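PDB 4HL9: antibiotic biosynthesis monooxygenase from Rhodospirillum rubrum, which probably acts as a monooxygenase of the antibiotic biosynthesis monooxygenase family, working as a small two-chain alpha-beta protein. Local coordinates for residues 26-31 with 74-79. Residues are numbered along the deposited sequence; the frame is centred on the assembly and turned at random.
Sequences VIAQDF and FIEEWP
The carbonyl oxygen of A28 receives the amide of F74 at 2.7 Å between O and N, the shortest polar bond joining segments 26-31 and 74-79. A28 N returns a longer bond to F74 O, and V26 and E76 repeat the reciprocal pair, with E76 N 2.9 Å from V26 O. I27 and I75, between them, form the non-hydrogen-bonded pair; here I27 CA comes 3.3 Å from F74 O, a CA-H...O contact. The short axes run at 152°, so the ladder is antiparallel.

V26, A28, F74 and E76 share one face of the sheet. Across it the E76 carboxylate reaches over V26, OE1 lying 3.9 Å from V26 CB, while OE2 approaches the A28 methyl. W78 helps hold its orientation: NE1 donates to OE1 at 2.8 Å, almost within the indole plane and on the lone pair directed away from OE2. That bond gives a buried carboxylate oxygen a polar partner. V26 CG2, placed anti to the carbonyl carbon with CG1 anti to N (chi1 177°), meets the indole edge at CD1, 3.9 Å away. Farther along, D30 OD2 comes to the rim of the F74 ring at CE2, the carboxylate turned 72° from the ring; the same oxygen is hydrogen-bonded by Y44 OH on helix 37-52. L84 of helix 81-86 packs on E76 and W78.

The reverse face carries I27 and I75, which pack against V73 and I27, respectively, of the second subunit. Strands 24-32 and 71-78, central in a four-stranded antiparallel sheet with helices on one face and a partner subunit on the other, are characteristic of the ferredoxin-like dimeric alpha/beta-barrel fold of antibiotic biosynthesis monooxygenases.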
loop_
_atom_site.group_PDB
_atom_site.type_symbol
_atom_site.label_atom_id
_atom_site.label_comp_id
_atom_site.label_asym_id
_atom_site.label_seq_id
_atom_site.Cartn_x
_atom_site.Cartn_y
_atom_site.Cartn_z
ATOM N N VAL A 26 5.863 4.519 1.781
ATOM C CA VAL A 26 5.097 4.293 3.004
ATOM C C VAL A 26 3.662 3.925 2.639
ATOM O O VAL A 26 3.108 4.517 1.754
ATOM C CB VAL A 26 5.054 5.563 3.886
ATOM C CG1 VAL A 26 4.194 5.358 5.132
ATOM C CG2 VAL A 26 6.473 6.011 4.263
ATOM N N ILE A 27 3.118 2.913 3.305
ATOM C CA ILE A 27 1.668 2.713 3.339
ATOM C C ILE A 27 1.202 2.867 4.789
ATOM O O ILE A 27 1.790 2.284 5.695
ATOM C CB ILE A 27 1.280 1.335 2.791
ATOM C CG1 ILE A 27 1.646 1.259 1.309
ATOM C CG2 ILE A 27 -0.265 1.068 2.994
ATOM C CD1 ILE A 27 1.621 -0.181 0.771
ATOM N N ALA A 28 0.152 3.659 4.969
ATOM C CA ALA A 28 -0.499 3.915 6.249
ATOM C C ALA A 28 -1.974 3.632 6.057
ATOM O O ALA A 28 -2.552 4.001 5.011
ATOM C CB ALA A 28 -0.313 5.352 6.638
ATOM N N GLN A 29 -2.564 2.971 7.050
ATOM C CA GLN A 29 -3.956 2.565 7.035
ATOM C C GLN A 29 -4.648 3.046 8.292
ATOM O O GLN A 29 -4.143 2.838 9.421
ATOM C CB GLN A 29 -4.066 1.047 6.980
ATOM C CG GLN A 29 -3.338 0.411 5.800
ATOM C CD GLN A 29 -3.575 -1.068 5.735
ATOM O OE1 GLN A 29 -4.723 -1.514 5.724
ATOM N NE2 GLN A 29 -2.488 -1.851 5.682
ATOM N N ASP A 30 -5.792 3.678 8.090
ATOM C CA ASP A 30 -6.662 4.111 9.182
ATOM C C ASP A 30 -7.967 3.311 9.095
ATOM O O ASP A 30 -8.424 2.996 7.982
ATOM C CB ASP A 30 -7.021 5.570 9.028
ATOM C CG ASP A 30 -5.833 6.524 9.208
ATOM O OD1 ASP A 30 -4.751 6.132 9.703
ATOM O OD2 ASP A 30 -6.031 7.699 8.873
ATOM N N PHE A 31 -8.544 3.004 10.255
ATOM C CA PHE A 31 -9.847 2.315 10.331
ATOM C C PHE A 31 -10.771 3.210 11.113
ATOM O O PHE A 31 -10.644 3.320 12.327
ATOM C CB PHE A 31 -9.694 0.950 10.996
ATOM C CG PHE A 31 -8.675 0.050 10.314
ATOM C CD1 PHE A 31 -9.085 -0.906 9.388
ATOM C CD2 PHE A 31 -7.320 0.169 10.596
ATOM C CE1 PHE A 31 -8.157 -1.743 8.755
ATOM C CE2 PHE A 31 -6.373 -0.660 9.962
ATOM C CZ PHE A 31 -6.792 -1.611 9.045
ATOM N N PHE A 74 -3.178 5.431 2.762
ATOM C CA PHE A 74 -2.250 6.388 2.193
ATOM C C PHE A 74 -1.136 5.619 1.497
ATOM O O PHE A 74 -0.652 4.624 2.017
ATOM C CB PHE A 74 -1.611 7.239 3.312
ATOM C CG PHE A 74 -2.558 8.212 3.965
ATOM C CD1 PHE A 74 -2.752 9.481 3.427
ATOM C CD2 PHE A 74 -3.216 7.872 5.146
ATOM C CE1 PHE A 74 -3.615 10.393 4.036
ATOM C CE2 PHE A 74 -4.052 8.783 5.776
ATOM C CZ PHE A 74 -4.261 10.033 5.220
ATOM N N ILE A 75 -0.757 6.057 0.296
ATOM C CA ILE A 75 0.440 5.545 -0.347
ATOM C C ILE A 75 1.326 6.752 -0.570
ATOM O O ILE A 75 0.924 7.696 -1.242
ATOM C CB ILE A 75 0.135 4.859 -1.712
ATOM C CG1 ILE A 75 -0.666 3.568 -1.508
ATOM C CG2 ILE A 75 1.455 4.510 -2.428
ATOM C CD1 ILE A 75 -1.174 2.946 -2.835
ATOM N N GLU A 76 2.535 6.714 -0.007
ATOM C CA GLU A 76 3.377 7.901 0.044
ATOM C C GLU A 76 4.768 7.537 -0.466
ATOM O O GLU A 76 5.204 6.394 -0.368
ATOM C CB GLU A 76 3.469 8.470 1.485
ATOM C CG GLU A 76 2.263 8.170 2.424
ATOM C CD GLU A 76 2.463 8.608 3.912
ATOM O OE1 GLU A 76 3.550 9.114 4.289
ATOM O OE2 GLU A 76 1.495 8.472 4.713
ATOM N N GLU A 77 5.442 8.528 -1.027
ATOM C CA GLU A 77 6.830 8.363 -1.404
ATOM C C GLU A 77 7.573 9.596 -0.900
ATOM O O GLU A 77 7.141 10.741 -1.123
ATOM C CB GLU A 77 6.938 8.182 -2.926
ATOM C CG GLU A 77 8.304 7.803 -3.438
ATOM C CD GLU A 77 8.280 7.349 -4.892
ATOM O OE1 GLU A 77 7.309 7.660 -5.623
ATOM O OE2 GLU A 77 9.247 6.691 -5.315
ATOM N N TRP A 78 8.659 9.339 -0.180
ATOM C CA TRP A 78 9.512 10.383 0.383
ATOM C C TRP A 78 10.969 10.155 -0.080
ATOM O O TRP A 78 11.342 9.018 -0.350
ATOM C CB TRP A 78 9.421 10.347 1.911
ATOM C CG TRP A 78 8.010 10.552 2.401
ATOM C CD1 TRP A 78 7.123 9.585 2.765
ATOM C CD2 TRP A 78 7.335 11.799 2.551
ATOM N NE1 TRP A 78 5.925 10.152 3.145
ATOM C CE2 TRP A 78 6.024 11.512 3.014
ATOM C CE3 TRP A 78 7.701 13.133 2.332
ATOM C CZ2 TRP A 78 5.085 12.511 3.274
ATOM C CZ3 TRP A 78 6.770 14.141 2.598
ATOM C CH2 TRP A 78 5.463 13.814 3.051
ATOM N N PRO A 79 11.793 11.228 -0.151
ATOM C CA PRO A 79 13.247 11.048 -0.452
ATOM C C PRO A 79 13.983 10.164 0.564
ATOM O O PRO A 79 14.841 9.347 0.190
ATOM C CB PRO A 79 13.805 12.483 -0.368
ATOM C CG PRO A 79 12.650 13.369 -0.539
ATOM C CD PRO A 79 11.415 12.647 -0.102
#